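Aldo-keto reductase family 1, member B4 (Aldose reductase) (PDB 4HBK) is an aldose reductase of the aldo/keto reductase family, which probably reduces carbonyl groups of sugars and other aldehydes with NADPH. Local coordinates at residues A[51-56]-A[80-85]; A[59-64]-A[86-91]; A[73-78]-A[107-112]; A[238-243]-A[286-291]. All blocks are in the same frame, centred on the assembly; numbering follows the deposited sequence.

Interaction 1: A[51-56]-A[80-85]; sequences LGTWNS and YVYRNE
Trp54 lays its backbone over the ring of Tyr82, the predicted proton donor of this enzyme. The place is the C-terminal rim of the (beta/alpha)8 barrel, where the loops after strands 51-52 and 75-77 form one side of the active site. Trp54 CA sits above the middle of the phenol ring, 3.8 Å from its centroid and 13° off the ring normal. This is a CH-pi contact over the face. Val81 CG1 lies above the opposite face, towards the rim, so the ring lies between the 51-56 backbone and the side chain of the residue before it. Thr53 O comes within 3.4 Å of Tyr82 CE2 at an oblique angle. The Tyr82 side chain has CG beside its backbone N (chi1 -60°), which carries the ring alongside the 53-55 backbone. The indole of Trp54 leads away from this contact, and one of its faces is met by Ser56 CB. At the other end of the tyrosine residue, the Asn55 amide lies against the Tyr82 carbonyl, with Asn55 CG 3.5 Å from Tyr82 O. Further out, Lys291 NZ hydrogen-bonds to both Thr53 O and Tyr82 OH. It therefore ties the phenol to the same loop that covers its face. Thr53 OG1 is also bonded to Asp77 O. Asn84 stands at the N-cap position of helix 85-98, and its ND2 lies 2.8 Å from Trp54 O. A water at the edge of the Tyr82 ring, in its plane, joins the loops by donating to Thr53 OG1 at 2.8 Å and to Asn84 OD1 at 2.9 Å.

Interaction 2: A[59-64]-A[86-91]; sequences GEVGAA and AEIGEA
Val61 reaches from helix 60-71 into the side of helix 85-98. Val61 points toward the partner helix, and the two methyls divide the work. From CB they fork toward that helix. CG1 stands between the backbone N and the carbonyl carbon (chi1 74°). Val61 CG1 meets Glu87 CB at 4.0 Å and Ile88 CG1 at 4.1 Å. CG2 takes the position anti to the backbone N and goes deeper. Val61 CG2 packs on Ile88 CG1 at 3.6 Å and on Ile88 CD1 at 3.8 Å. The valine and isoleucine side chains cross at about a right angle. Glu87 adds its CB to the contact, but its chain bends at chi2 and takes the carboxylate away. Thr53 lies next to both Val61 and Ile88, on the inner side of the pair. Next to Val61, Gly62 faces Ala91, which lies one turn after Glu87. The methyl of Ala91 points at the glycine backbone, with Ala91 CB 3.3 Å from Gly62 O and 3.6 Å from Gly62 CA. The methyl rests on the main chain of Gly62, and the CA atoms of Gly62 and Ala91 are 5.0 Å apart. The axes of 60-64 and 86-91 approach to 8.4 Å, and the helices run in similar directions with a crossing angle of -31°. Small residues and branched apolar ones thus join two successive helices of the outer layer of a (beta/alpha)8 barrel, the aldo/keto reductase fold.

Interaction 3: A[73-78]-A[107-112]; sequences YRHLDC and FITSKL
Asp77 and Lys111 meet with their side chains at about a right angle. Lys111 NZ bonds to Asp77 OD2 at 2.6 Å in a salt bridge, on the syn side of the carboxylate and 34° out of its plane. The lysine chain is extended until it bends at chi4 (63°), which brings Lys111 NZ also to Cys78 O at 2.7 Å. Lys111 is predicted to lower the pKa of the active-site tyrosine, and Asp77 and Cys78 O hold its NZ in place. His75 and Phe107 lie side by side and point the same way. Phe107 CD1 is 4.0 Å above the centre of the imidazole, with the planes at 47°. A water in the plane of the imidazole links His75 NE2, Asp77 OD1 and Thr109 OG1, while His75 ND1 bonds to Pro47 O. On the opposite face of the sheet, Leu76 and Ile108 also run side by side, their CD1 atoms 3.6 Å apart. The backbones form a parallel pair, with bonds such as Thr109 N to Leu76 O at 2.9 Å. This closes a beta-alpha-beta unit. Helix 85-98 covers Leu76 and Ile108 through Leu92. Strand 51-52 flanks segment 73-78, and strand 138-143 flanks 107-112.

Interaction 4: A[238-243]-A[286-291]; sequences VTAYAP and LIVVPK
Thr239, Ile287 and Val289 form the apolar centre between the last two strands of the barrel. Thr239 CG2 lies against Val289 CG2 at 3.8 Å, the two side chains crossing at about a right angle. Thr239 OG1 rests on Ile287 CB at 3.4 Å and bonds to Asn213. On the other face of the sheet, Val238 and Leu286 lie side by side, with Val238 CB 3.7 Å from Leu286 CD2. Leu281 of helix 273-283 touches Leu286, Val288 and Pro243. Further along, Pro243 CG packs on Pro290, 3.5 Å from Pro290 CA. Between these layers runs the parallel backbone pairing. Ile287 N donates to Val238 O at 3.0 Å, and Ala240 N to Ile287 O at 2.9 Å. The bond from Val289 N to Ala240 O is weak at 3.5 Å. Beyond it a water bridges the segments, accepting from Ala242 N and donating to Val289 O at 2.8 Å. At the polar edge, Tyr241 OH bonds to Asn194. This is the parallel pairing of strands 237-241 and 287-288 in the (beta/alpha)8 barrel of aldo/keto reductases.

How the interactions relate
From the N terminus, strand 51-52 opens the barrel and helix 60-71 follows. The loop closed by interaction 1 spans 51-85. Interaction 2 crosses it, joining helix 60-71 to helix 85-98, and interaction 3 crosses both by pairing strands 75-77 and 107-112. Interaction 4 comes in series, much later, and closes the connection from strand 237-241 to strand 287-288. The barrel is then completed between its ends: Pro290 O receives Gly52 N at 3.1 Å. Inside, Val289 CG1 lies 3.9 Å from Asp77 CB, so interactions 3 and 4 touch across the interior. Interaction 2 is outermost, about 20 Å from interaction 4 between centres.

Interaction 1: A[51-56]-A[80-85]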
loop_
_atom_site.group_PDB
_atom_site.type_symbol
_atom_site.label_atom_id
_atom_site.label_comp_id
_atom_site.label_asym_id
_atom_site.label_seq_id
_atom_site.Cartn_x
_atom_site.Cartn_y
_atom_site.Cartn_z
ATOM N N LEU A 51 -6.697 -4.287 -5.178
ATOM C CA LEU A 51 -6.895 -5.352 -4.203
ATOM C C LEU A 51 -5.710 -5.418 -3.254
ATOM O O LEU A 51 -4.570 -5.576 -3.695
ATOM C CB LEU A 51 -7.056 -6.710 -4.891
ATOM C CG LEU A 51 -7.184 -7.896 -3.927
ATOM C CD1 LEU A 51 -8.566 -7.888 -3.289
ATOM C CD2 LEU A 51 -6.933 -9.227 -4.626
ATOM N N GLY A 52 -5.975 -5.285 -1.960
ATOM C CA GLY A 52 -4.940 -5.456 -0.961
ATOM C C GLY A 52 -4.811 -6.930 -0.631
ATOM O O GLY A 52 -5.818 -7.630 -0.498
ATOM N N THR A 53 -3.582 -7.418 -0.522
ATOM C CA THR A 53 -3.373 -8.813 -0.169
ATOM C C THR A 53 -2.695 -8.920 1.198
ATOM O O THR A 53 -2.149 -7.952 1.719
ATOM C CB THR A 53 -2.537 -9.559 -1.227
ATOM O OG1 THR A 53 -1.265 -8.914 -1.378
ATOM C CG2 THR A 53 -3.252 -9.579 -2.566
ATOM N N TRP A 54 -2.748 -10.102 1.791
ATOM C CA TRP A 54 -2.051 -10.317 3.043
ATOM C C TRP A 54 -1.837 -11.807 3.248
ATOM O O TRP A 54 -2.227 -12.620 2.403
ATOM C CB TRP A 54 -2.801 -9.665 4.213
ATOM C CG TRP A 54 -3.837 -10.525 4.879
ATOM C CD1 TRP A 54 -3.667 -11.295 5.999
ATOM C CD2 TRP A 54 -5.208 -10.687 4.487
ATOM N NE1 TRP A 54 -4.846 -11.930 6.319
ATOM C CE2 TRP A 54 -5.805 -11.575 5.407
ATOM C CE3 TRP A 54 -5.987 -10.174 3.443
ATOM C CZ2 TRP A 54 -7.145 -11.956 5.318
ATOM C CZ3 TRP A 54 -7.318 -10.555 3.355
ATOM C CH2 TRP A 54 -7.883 -11.435 4.291
ATOM N N ASN A 55 -1.193 -12.154 4.355
ATOM C CA ASN A 55 -0.919 -13.544 4.671
ATOM C C ASN A 55 -2.199 -14.253 5.110
ATOM O O ASN A 55 -2.321 -14.685 6.258
ATOM C CB ASN A 55 0.147 -13.642 5.768
ATOM C CG ASN A 55 0.803 -15.015 5.823
ATOM O OD1 ASN A 55 1.911 -15.161 6.339
ATOM N ND2 ASN A 55 0.127 -16.025 5.272
ATOM N N SER A 56 -3.147 -14.358 4.183
ATOM C CA SER A 56 -4.417 -15.033 4.417
ATOM C C SER A 56 -4.262 -16.542 4.262
ATOM O O SER A 56 -3.285 -17.014 3.669
ATOM C CB SER A 56 -5.459 -14.521 3.425
ATOM O OG SER A 56 -4.977 -14.648 2.101
ATOM N N TYR A 80 6.430 -8.866 -0.367
ATOM C CA TYR A 80 7.283 -10.020 -0.174
ATOM C C TYR A 80 6.974 -10.666 1.159
ATOM O O TYR A 80 6.961 -11.886 1.282
ATOM C CB TYR A 80 8.746 -9.577 -0.202
ATOM C CG TYR A 80 9.733 -10.704 -0.029
ATOM C CD1 TYR A 80 10.351 -11.284 -1.129
ATOM C CD2 TYR A 80 10.059 -11.182 1.236
ATOM C CE1 TYR A 80 11.268 -12.312 -0.975
ATOM C CE2 TYR A 80 10.970 -12.216 1.398
ATOM C CZ TYR A 80 11.571 -12.776 0.292
ATOM O OH TYR A 80 12.484 -13.799 0.447
ATOM N N VAL A 81 6.725 -9.835 2.165
ATOM C CA VAL A 81 6.623 -10.319 3.542
ATOM C C VAL A 81 5.383 -11.182 3.814
ATOM O O VAL A 81 5.337 -11.897 4.810
ATOM C CB VAL A 81 6.652 -9.153 4.559
ATOM C CG1 VAL A 81 5.377 -8.331 4.461
ATOM C CG2 VAL A 81 6.823 -9.683 5.969
ATOM N N TYR A 82 4.377 -11.116 2.945
ATOM C CA TYR A 82 3.173 -11.932 3.143
ATOM C C TYR A 82 3.420 -13.361 2.677
ATOM O O TYR A 82 2.593 -14.244 2.894
ATOM C CB TYR A 82 1.983 -11.337 2.392
ATOM C CG TYR A 82 1.641 -9.941 2.842
ATOM C CD1 TYR A 82 1.532 -9.640 4.197
ATOM C CD2 TYR A 82 1.443 -8.926 1.929
ATOM C CE1 TYR A 82 1.222 -8.368 4.623
ATOM C CE2 TYR A 82 1.131 -7.643 2.345
ATOM C CZ TYR A 82 1.025 -7.371 3.694
ATOM O OH TYR A 82 0.714 -6.103 4.126
ATOM N N ARG A 83 4.551 -13.571 2.008
ATOM C CA ARG A 83 4.987 -14.904 1.606
ATOM C C ARG A 83 3.974 -15.641 0.727
ATOM O O ARG A 83 3.818 -16.855 0.844
ATOM C CB ARG A 83 5.296 -15.738 2.852
ATOM C CG ARG A 83 6.483 -15.208 3.631
ATOM C CD ARG A 83 7.390 -16.336 4.085
ATOM N NE ARG A 83 7.234 -16.596 5.510
ATOM C CZ ARG A 83 8.244 -16.652 6.373
ATOM N NH1 ARG A 83 9.492 -16.475 5.953
ATOM N NH2 ARG A 83 8.006 -16.894 7.656
ATOM N N ASN A 84 3.291 -14.912 -0.152
ATOM C CA ASN A 84 2.310 -15.529 -1.040
ATOM C C ASN A 84 2.365 -14.985 -2.456
ATOM O O ASN A 84 1.403 -15.114 -3.208
ATOM C CB ASN A 84 0.892 -15.351 -0.484
ATOM C CG ASN A 84 0.532 -13.898 -0.277
ATOM O OD1 ASN A 84 1.261 -13.006 -0.712
ATOM N ND2 ASN A 84 -0.598 -13.647 0.380
ATOM N N GLU A 85 3.483 -14.370 -2.825
ATOM C CA GLU A 85 3.594 -13.781 -4.155
ATOM C C GLU A 85 3.645 -14.864 -5.234
ATOM O O GLU A 85 3.290 -14.616 -6.386
ATOM C CB GLU A 85 4.806 -12.853 -4.252
ATOM C CG GLU A 85 4.707 -11.641 -3.336
ATOM C CD GLU A 85 5.786 -10.610 -3.591
ATOM O OE1 GLU A 85 6.983 -10.970 -3.595
ATOM O OE2 GLU A 85 5.436 -9.428 -3.791
HETATM O O HOH W 1 1.275 -10.168 -1.102
#

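Interaction 2: A[59-64]-A[86-91]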
loop_
_atom_site.group_PDB
_atom_site.type_symbol
_atom_site.label_atom_id
_atom_site.label_comp_id
_atom_site.label_asym_id
_atom_site.label_seq_id
_atom_site.Cartn_x
_atom_site.Cartn_y
_atom_site.Cartn_z
ATOM N N GLY A 59 -4.617 -20.612 -0.399
ATOM C CA GLY A 59 -5.561 -20.737 -1.496
ATOM C C GLY A 59 -6.563 -19.601 -1.556
ATOM O O GLY A 59 -7.255 -19.412 -2.562
ATOM N N GLU A 60 -6.649 -18.823 -0.487
ATOM C CA GLU A 60 -7.584 -17.702 -0.479
ATOM C C GLU A 60 -7.109 -16.544 -1.374
ATOM O O GLU A 60 -7.913 -15.956 -2.108
ATOM C CB GLU A 60 -7.859 -17.233 0.950
ATOM C CG GLU A 60 -8.638 -18.247 1.791
ATOM C CD GLU A 60 -10.085 -18.355 1.353
ATOM O OE1 GLU A 60 -10.583 -19.487 1.190
ATOM O OE2 GLU A 60 -10.726 -17.300 1.166
ATOM N N VAL A 61 -5.815 -16.221 -1.335
ATOM C CA VAL A 61 -5.325 -15.094 -2.122
ATOM C C VAL A 61 -5.441 -15.326 -3.632
ATOM O O VAL A 61 -5.823 -14.420 -4.382
ATOM C CB VAL A 61 -3.883 -14.659 -1.748
ATOM C CG1 VAL A 61 -2.854 -15.653 -2.271
ATOM C CG2 VAL A 61 -3.600 -13.281 -2.318
ATOM N N GLY A 62 -5.131 -16.539 -4.076
ATOM C CA GLY A 62 -5.213 -16.863 -5.489
ATOM C C GLY A 62 -6.619 -16.634 -6.007
ATOM O O GLY A 62 -6.835 -16.022 -7.065
ATOM N N ALA A 63 -7.592 -17.114 -5.243
ATOM C CA ALA A 63 -8.990 -16.981 -5.633
ATOM C C ALA A 63 -9.445 -15.523 -5.574
ATOM O O ALA A 63 -10.237 -15.074 -6.413
ATOM C CB ALA A 63 -9.870 -17.857 -4.754
ATOM N N ALA A 64 -8.944 -14.790 -4.578
ATOM C CA ALA A 64 -9.225 -13.360 -4.456
ATOM C C ALA A 64 -8.715 -12.589 -5.677
ATOM O O ALA A 64 -9.409 -11.712 -6.195
ATOM C CB ALA A 64 -8.626 -12.802 -3.177
ATOM N N ALA A 86 4.072 -16.068 -4.862
ATOM C CA ALA A 86 4.095 -17.174 -5.814
ATOM C C ALA A 86 2.668 -17.622 -6.149
ATOM O O ALA A 86 2.356 -17.894 -7.302
ATOM C CB ALA A 86 4.927 -18.336 -5.274
ATOM N N GLU A 87 1.805 -17.683 -5.136
ATOM C CA GLU A 87 0.398 -18.008 -5.353
ATOM C C GLU A 87 -0.292 -16.904 -6.143
ATOM O O GLU A 87 -1.153 -17.168 -6.983
ATOM C CB GLU A 87 -0.328 -18.232 -4.021
ATOM C CG GLU A 87 -0.017 -19.556 -3.334
ATOM C CD GLU A 87 1.437 -19.682 -2.860
ATOM O OE1 GLU A 87 2.084 -18.638 -2.568
ATOM O OE2 GLU A 87 1.931 -20.839 -2.784
ATOM N N ILE A 88 0.085 -15.664 -5.864
ATOM C CA ILE A 88 -0.464 -14.530 -6.591
ATOM C C ILE A 88 -0.033 -14.571 -8.062
ATOM O O ILE A 88 -0.858 -14.470 -8.968
ATOM C CB ILE A 88 -0.046 -13.202 -5.930
ATOM C CG1 ILE A 88 -0.844 -12.994 -4.639
ATOM C CG2 ILE A 88 -0.244 -12.029 -6.898
ATOM C CD1 ILE A 88 -0.312 -11.911 -3.713
ATOM N N GLY A 89 1.267 -14.726 -8.288
ATOM C CA GLY A 89 1.812 -14.802 -9.629
ATOM C C GLY A 89 1.093 -15.818 -10.502
ATOM O O GLY A 89 0.812 -15.552 -11.668
ATOM N N GLU A 90 0.792 -16.987 -9.944
ATOM C CA GLU A 90 0.145 -18.043 -10.721
ATOM C C GLU A 90 -1.302 -17.677 -11.023
ATOM O O GLU A 90 -1.748 -17.769 -12.174
ATOM C CB GLU A 90 0.201 -19.385 -9.985
ATOM C CG GLU A 90 -0.337 -20.547 -10.799
ATOM C CD GLU A 90 -0.293 -21.865 -10.041
ATOM O OE1 GLU A 90 -0.047 -22.906 -10.685
ATOM O OE2 GLU A 90 -0.507 -21.864 -8.809
ATOM N N ALA A 91 -2.034 -17.269 -9.991
ATOM C CA ALA A 91 -3.410 -16.836 -10.183
ATOM C C ALA A 91 -3.471 -15.701 -11.209
ATOM O O ALA A 91 -4.334 -15.687 -12.086
ATOM C CB ALA A 91 -4.032 -16.410 -8.850
#

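Interaction 3: A[73-78]-A[107-112]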
loop_
_atom_site.group_PDB
_atom_site.type_symbol
_atom_site.label_atom_id
_atom_site.label_comp_id
_atom_site.label_asym_id
_atom_site.label_seq_id
_atom_site.Cartn_x
_atom_site.Cartn_y
_atom_site.Cartn_z
ATOM N N TYR A 73 -11.300 -4.874 -10.901
ATOM C CA TYR A 73 -10.045 -4.357 -10.353
ATOM C C TYR A 73 -8.917 -4.471 -11.389
ATOM O O TYR A 73 -8.804 -5.494 -12.074
ATOM C CB TYR A 73 -9.615 -5.164 -9.129
ATOM C CG TYR A 73 -10.429 -5.003 -7.854
ATOM C CD1 TYR A 73 -11.674 -5.614 -7.711
ATOM C CD2 TYR A 73 -9.909 -4.303 -6.758
ATOM C CE1 TYR A 73 -12.399 -5.490 -6.536
ATOM C CE2 TYR A 73 -10.624 -4.180 -5.570
ATOM C CZ TYR A 73 -11.870 -4.784 -5.472
ATOM O OH TYR A 73 -12.588 -4.671 -4.306
ATOM N N ARG A 74 -8.063 -3.448 -11.471
ATOM C CA ARG A 74 -6.939 -3.449 -12.412
ATOM C C ARG A 74 -5.631 -3.073 -11.697
ATOM O O ARG A 74 -4.681 -2.571 -12.299
ATOM C CB ARG A 74 -7.219 -2.503 -13.592
ATOM C CG ARG A 74 -8.372 -2.959 -14.516
ATOM C CD ARG A 74 -8.028 -4.279 -15.206
ATOM N NE ARG A 74 -9.094 -4.777 -16.082
ATOM C CZ ARG A 74 -10.016 -5.667 -15.719
ATOM N NH1 ARG A 74 -10.033 -6.161 -14.482
ATOM N NH2 ARG A 74 -10.931 -6.061 -16.591
ATOM N N HIS A 75 -5.590 -3.346 -10.403
ATOM C CA HIS A 75 -4.502 -2.910 -9.550
ATOM C C HIS A 75 -4.411 -3.922 -8.414
ATOM O O HIS A 75 -5.413 -4.188 -7.746
ATOM C CB HIS A 75 -4.827 -1.505 -9.029
ATOM C CG HIS A 75 -3.893 -0.995 -7.973
ATOM N ND1 HIS A 75 -3.924 0.314 -7.536
ATOM C CD2 HIS A 75 -2.933 -1.612 -7.247
ATOM C CE1 HIS A 75 -3.006 0.485 -6.600
ATOM N NE2 HIS A 75 -2.388 -0.661 -6.405
ATOM N N LEU A 76 -3.233 -4.518 -8.218
ATOM C CA LEU A 76 -3.034 -5.475 -7.119
ATOM C C LEU A 76 -1.887 -5.005 -6.255
ATOM O O LEU A 76 -0.831 -4.662 -6.773
ATOM C CB LEU A 76 -2.723 -6.886 -7.635
ATOM C CG LEU A 76 -3.603 -7.470 -8.740
ATOM C CD1 LEU A 76 -2.989 -8.760 -9.315
ATOM C CD2 LEU A 76 -4.987 -7.744 -8.202
ATOM N N ASP A 77 -2.090 -4.994 -4.938
ATOM C CA ASP A 77 -1.057 -4.543 -4.010
ATOM C C ASP A 77 -0.463 -5.717 -3.241
ATOM O O ASP A 77 -1.158 -6.372 -2.472
ATOM C CB ASP A 77 -1.619 -3.494 -3.051
ATOM C CG ASP A 77 -0.580 -2.964 -2.079
ATOM O OD1 ASP A 77 0.058 -1.933 -2.374
ATOM O OD2 ASP A 77 -0.403 -3.565 -1.001
ATOM N N CYS A 78 0.823 -5.983 -3.451
ATOM C CA CYS A 78 1.441 -7.195 -2.910
ATOM C C CYS A 78 2.595 -6.859 -1.972
ATOM O O CYS A 78 2.964 -5.700 -1.811
ATOM C CB CYS A 78 1.950 -8.099 -4.048
ATOM S SG CYS A 78 0.772 -8.370 -5.416
ATOM N N PHE A 107 -1.985 -2.867 -12.873
ATOM C CA PHE A 107 -0.991 -2.175 -12.065
ATOM C C PHE A 107 -0.587 -3.078 -10.902
ATOM O O PHE A 107 -1.410 -3.400 -10.051
ATOM C CB PHE A 107 -1.585 -0.871 -11.537
ATOM C CG PHE A 107 -0.574 0.078 -10.968
ATOM C CD1 PHE A 107 -0.014 -0.146 -9.720
ATOM C CD2 PHE A 107 -0.205 1.217 -11.671
ATOM C CE1 PHE A 107 0.911 0.751 -9.182
ATOM C CE2 PHE A 107 0.715 2.114 -11.144
ATOM C CZ PHE A 107 1.280 1.877 -9.898
ATOM N N ILE A 108 0.676 -3.486 -10.860
ATOM C CA ILE A 108 1.152 -4.405 -9.831
ATOM C C ILE A 108 2.156 -3.740 -8.893
ATOM O O ILE A 108 3.203 -3.250 -9.326
ATOM C CB ILE A 108 1.864 -5.602 -10.459
ATOM C CG1 ILE A 108 0.964 -6.276 -11.498
ATOM C CG2 ILE A 108 2.329 -6.570 -9.375
ATOM C CD1 ILE A 108 -0.176 -7.051 -10.885
ATOM N N THR A 109 1.850 -3.756 -7.603
ATOM C CA THR A 109 2.745 -3.210 -6.597
ATOM C C THR A 109 3.320 -4.316 -5.741
ATOM O O THR A 109 2.610 -5.244 -5.344
ATOM C CB THR A 109 2.007 -2.254 -5.650
ATOM O OG1 THR A 109 1.552 -1.107 -6.385
ATOM C CG2 THR A 109 2.927 -1.812 -4.511
ATOM N N SER A 110 4.614 -4.230 -5.464
ATOM C CA SER A 110 5.198 -5.053 -4.418
ATOM C C SER A 110 6.083 -4.190 -3.539
ATOM O O SER A 110 6.248 -2.993 -3.790
ATOM C CB SER A 110 5.982 -6.237 -4.970
ATOM O OG SER A 110 6.385 -7.077 -3.894
ATOM N N LYS A 111 6.646 -4.790 -2.501
ATOM C CA LYS A 111 7.362 -4.009 -1.507
ATOM C C LYS A 111 8.623 -4.730 -1.068
ATOM O O LYS A 111 8.637 -5.955 -0.889
ATOM C CB LYS A 111 6.466 -3.727 -0.301
ATOM C CG LYS A 111 5.026 -3.358 -0.647
ATOM C CD LYS A 111 4.279 -2.831 0.583
ATOM C CE LYS A 111 2.787 -2.579 0.301
ATOM N NZ LYS A 111 2.014 -3.806 -0.070
ATOM N N LEU A 112 9.684 -3.954 -0.903
ATOM C CA LEU A 112 10.959 -4.462 -0.445
ATOM C C LEU A 112 10.907 -4.645 1.061
ATOM O O LEU A 112 10.626 -3.684 1.778
ATOM C CB LEU A 112 12.054 -3.449 -0.798
ATOM C CG LEU A 112 13.456 -3.746 -0.253
ATOM C CD1 LEU A 112 14.004 -5.003 -0.908
ATOM C CD2 LEU A 112 14.386 -2.562 -0.500
HETATM O O HOH W 2 -0.185 -0.062 -4.497
#

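Interaction 4: A[238-243]-A[286-291]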
loop_
_atom_site.group_PDB
_atom_site.type_symbol
_atom_site.label_atom_id
_atom_site.label_comp_id
_atom_site.label_asym_id
_atom_site.label_seq_id
_atom_site.Cartn_x
_atom_site.Cartn_y
_atom_site.Cartn_z
ATOM N N VAL A 238 -0.766 9.290 -2.697
ATOM C CA VAL A 238 -0.847 8.659 -1.395
ATOM C C VAL A 238 -1.857 7.538 -1.407
ATOM O O VAL A 238 -2.980 7.711 -1.865
ATOM C CB VAL A 238 -1.233 9.671 -0.306
ATOM C CG1 VAL A 238 -1.250 8.995 1.058
ATOM C CG2 VAL A 238 -0.252 10.848 -0.306
ATOM N N THR A 239 -1.453 6.389 -0.887
ATOM C CA THR A 239 -2.315 5.227 -0.849
ATOM C C THR A 239 -2.688 4.950 0.587
ATOM O O THR A 239 -1.837 4.979 1.483
ATOM C CB THR A 239 -1.605 3.996 -1.434
ATOM O OG1 THR A 239 -1.377 4.202 -2.836
ATOM C CG2 THR A 239 -2.442 2.724 -1.226
ATOM N N ALA A 240 -3.971 4.688 0.807
ATOM C CA ALA A 240 -4.450 4.383 2.138
ATOM C C ALA A 240 -4.455 2.889 2.307
ATOM O O ALA A 240 -5.155 2.188 1.591
ATOM C CB ALA A 240 -5.849 4.921 2.327
ATOM N N TYR A 241 -3.673 2.383 3.248
ATOM C CA TYR A 241 -3.847 0.995 3.592
ATOM C C TYR A 241 -4.738 0.861 4.826
ATOM O O TYR A 241 -4.955 1.833 5.559
ATOM C CB TYR A 241 -2.515 0.239 3.683
ATOM C CG TYR A 241 -1.670 0.410 4.928
ATOM C CD1 TYR A 241 -2.047 -0.146 6.147
ATOM C CD2 TYR A 241 -0.434 1.044 4.852
ATOM C CE1 TYR A 241 -1.231 -0.016 7.286
ATOM C CE2 TYR A 241 0.384 1.174 5.966
ATOM C CZ TYR A 241 -0.012 0.648 7.175
ATOM O OH TYR A 241 0.826 0.795 8.254
ATOM N N ALA A 242 -5.276 -0.338 5.026
ATOM C CA ALA A 242 -6.290 -0.560 6.056
ATOM C C ALA A 242 -7.369 0.518 5.979
ATOM O O ALA A 242 -7.694 1.139 6.994
ATOM C CB ALA A 242 -5.651 -0.574 7.437
ATOM N N PRO A 243 -7.932 0.735 4.771
ATOM C CA PRO A 243 -8.891 1.813 4.506
ATOM C C PRO A 243 -10.223 1.627 5.241
ATOM O O PRO A 243 -10.951 2.596 5.470
ATOM C CB PRO A 243 -9.093 1.727 2.991
ATOM C CG PRO A 243 -8.812 0.315 2.652
ATOM C CD PRO A 243 -7.732 -0.124 3.590
ATOM N N LEU A 286 -7.066 9.986 -2.622
ATOM C CA LEU A 286 -6.233 8.850 -2.218
ATOM C C LEU A 286 -6.502 7.647 -3.110
ATOM O O LEU A 286 -7.585 7.520 -3.683
ATOM C CB LEU A 286 -6.534 8.464 -0.765
ATOM C CG LEU A 286 -6.379 9.621 0.226
ATOM C CD1 LEU A 286 -6.922 9.264 1.598
ATOM C CD2 LEU A 286 -4.908 10.044 0.332
ATOM N N ILE A 287 -5.501 6.785 -3.239
ATOM C CA ILE A 287 -5.695 5.442 -3.770
ATOM C C ILE A 287 -6.134 4.597 -2.587
ATOM O O ILE A 287 -5.777 4.905 -1.456
ATOM C CB ILE A 287 -4.376 4.872 -4.324
ATOM C CG1 ILE A 287 -3.899 5.693 -5.538
ATOM C CG2 ILE A 287 -4.535 3.417 -4.690
ATOM C CD1 ILE A 287 -2.741 6.626 -5.231
ATOM N N VAL A 288 -6.926 3.555 -2.812
ATOM C CA VAL A 288 -7.273 2.662 -1.709
ATOM C C VAL A 288 -6.996 1.210 -2.073
ATOM O O VAL A 288 -7.245 0.790 -3.208
ATOM C CB VAL A 288 -8.753 2.839 -1.248
ATOM C CG1 VAL A 288 -8.994 4.279 -0.777
ATOM C CG2 VAL A 288 -9.724 2.451 -2.366
ATOM N N VAL A 289 -6.495 0.445 -1.107
ATOM C CA VAL A 289 -6.190 -0.963 -1.329
ATOM C C VAL A 289 -6.804 -1.829 -0.218
ATOM O O VAL A 289 -6.090 -2.461 0.560
ATOM C CB VAL A 289 -4.651 -1.206 -1.470
ATOM C CG1 VAL A 289 -4.117 -0.538 -2.746
ATOM C CG2 VAL A 289 -3.903 -0.666 -0.263
ATOM N N PRO A 290 -8.150 -1.872 -0.155
ATOM C CA PRO A 290 -8.840 -2.675 0.858
ATOM C C PRO A 290 -8.488 -4.153 0.706
ATOM O O PRO A 290 -8.566 -4.684 -0.404
ATOM C CB PRO A 290 -10.321 -2.451 0.535
ATOM C CG PRO A 290 -10.342 -2.099 -0.906
ATOM C CD PRO A 290 -9.095 -1.268 -1.108
ATOM N N LYS A 291 -8.097 -4.789 1.807
ATOM C CA LYS A 291 -7.754 -6.210 1.822
ATOM C C LYS A 291 -9.006 -7.078 1.966
ATOM O O LYS A 291 -9.854 -6.825 2.817
ATOM C CB LYS A 291 -6.823 -6.509 3.000
ATOM C CG LYS A 291 -5.567 -5.663 3.033
ATOM C CD LYS A 291 -4.727 -5.921 4.293
ATOM C CE LYS A 291 -3.428 -5.104 4.283
ATOM N NZ LYS A 291 -2.268 -5.906 3.822
HETATM O O HOH W 3 -4.632 -2.668 2.955
#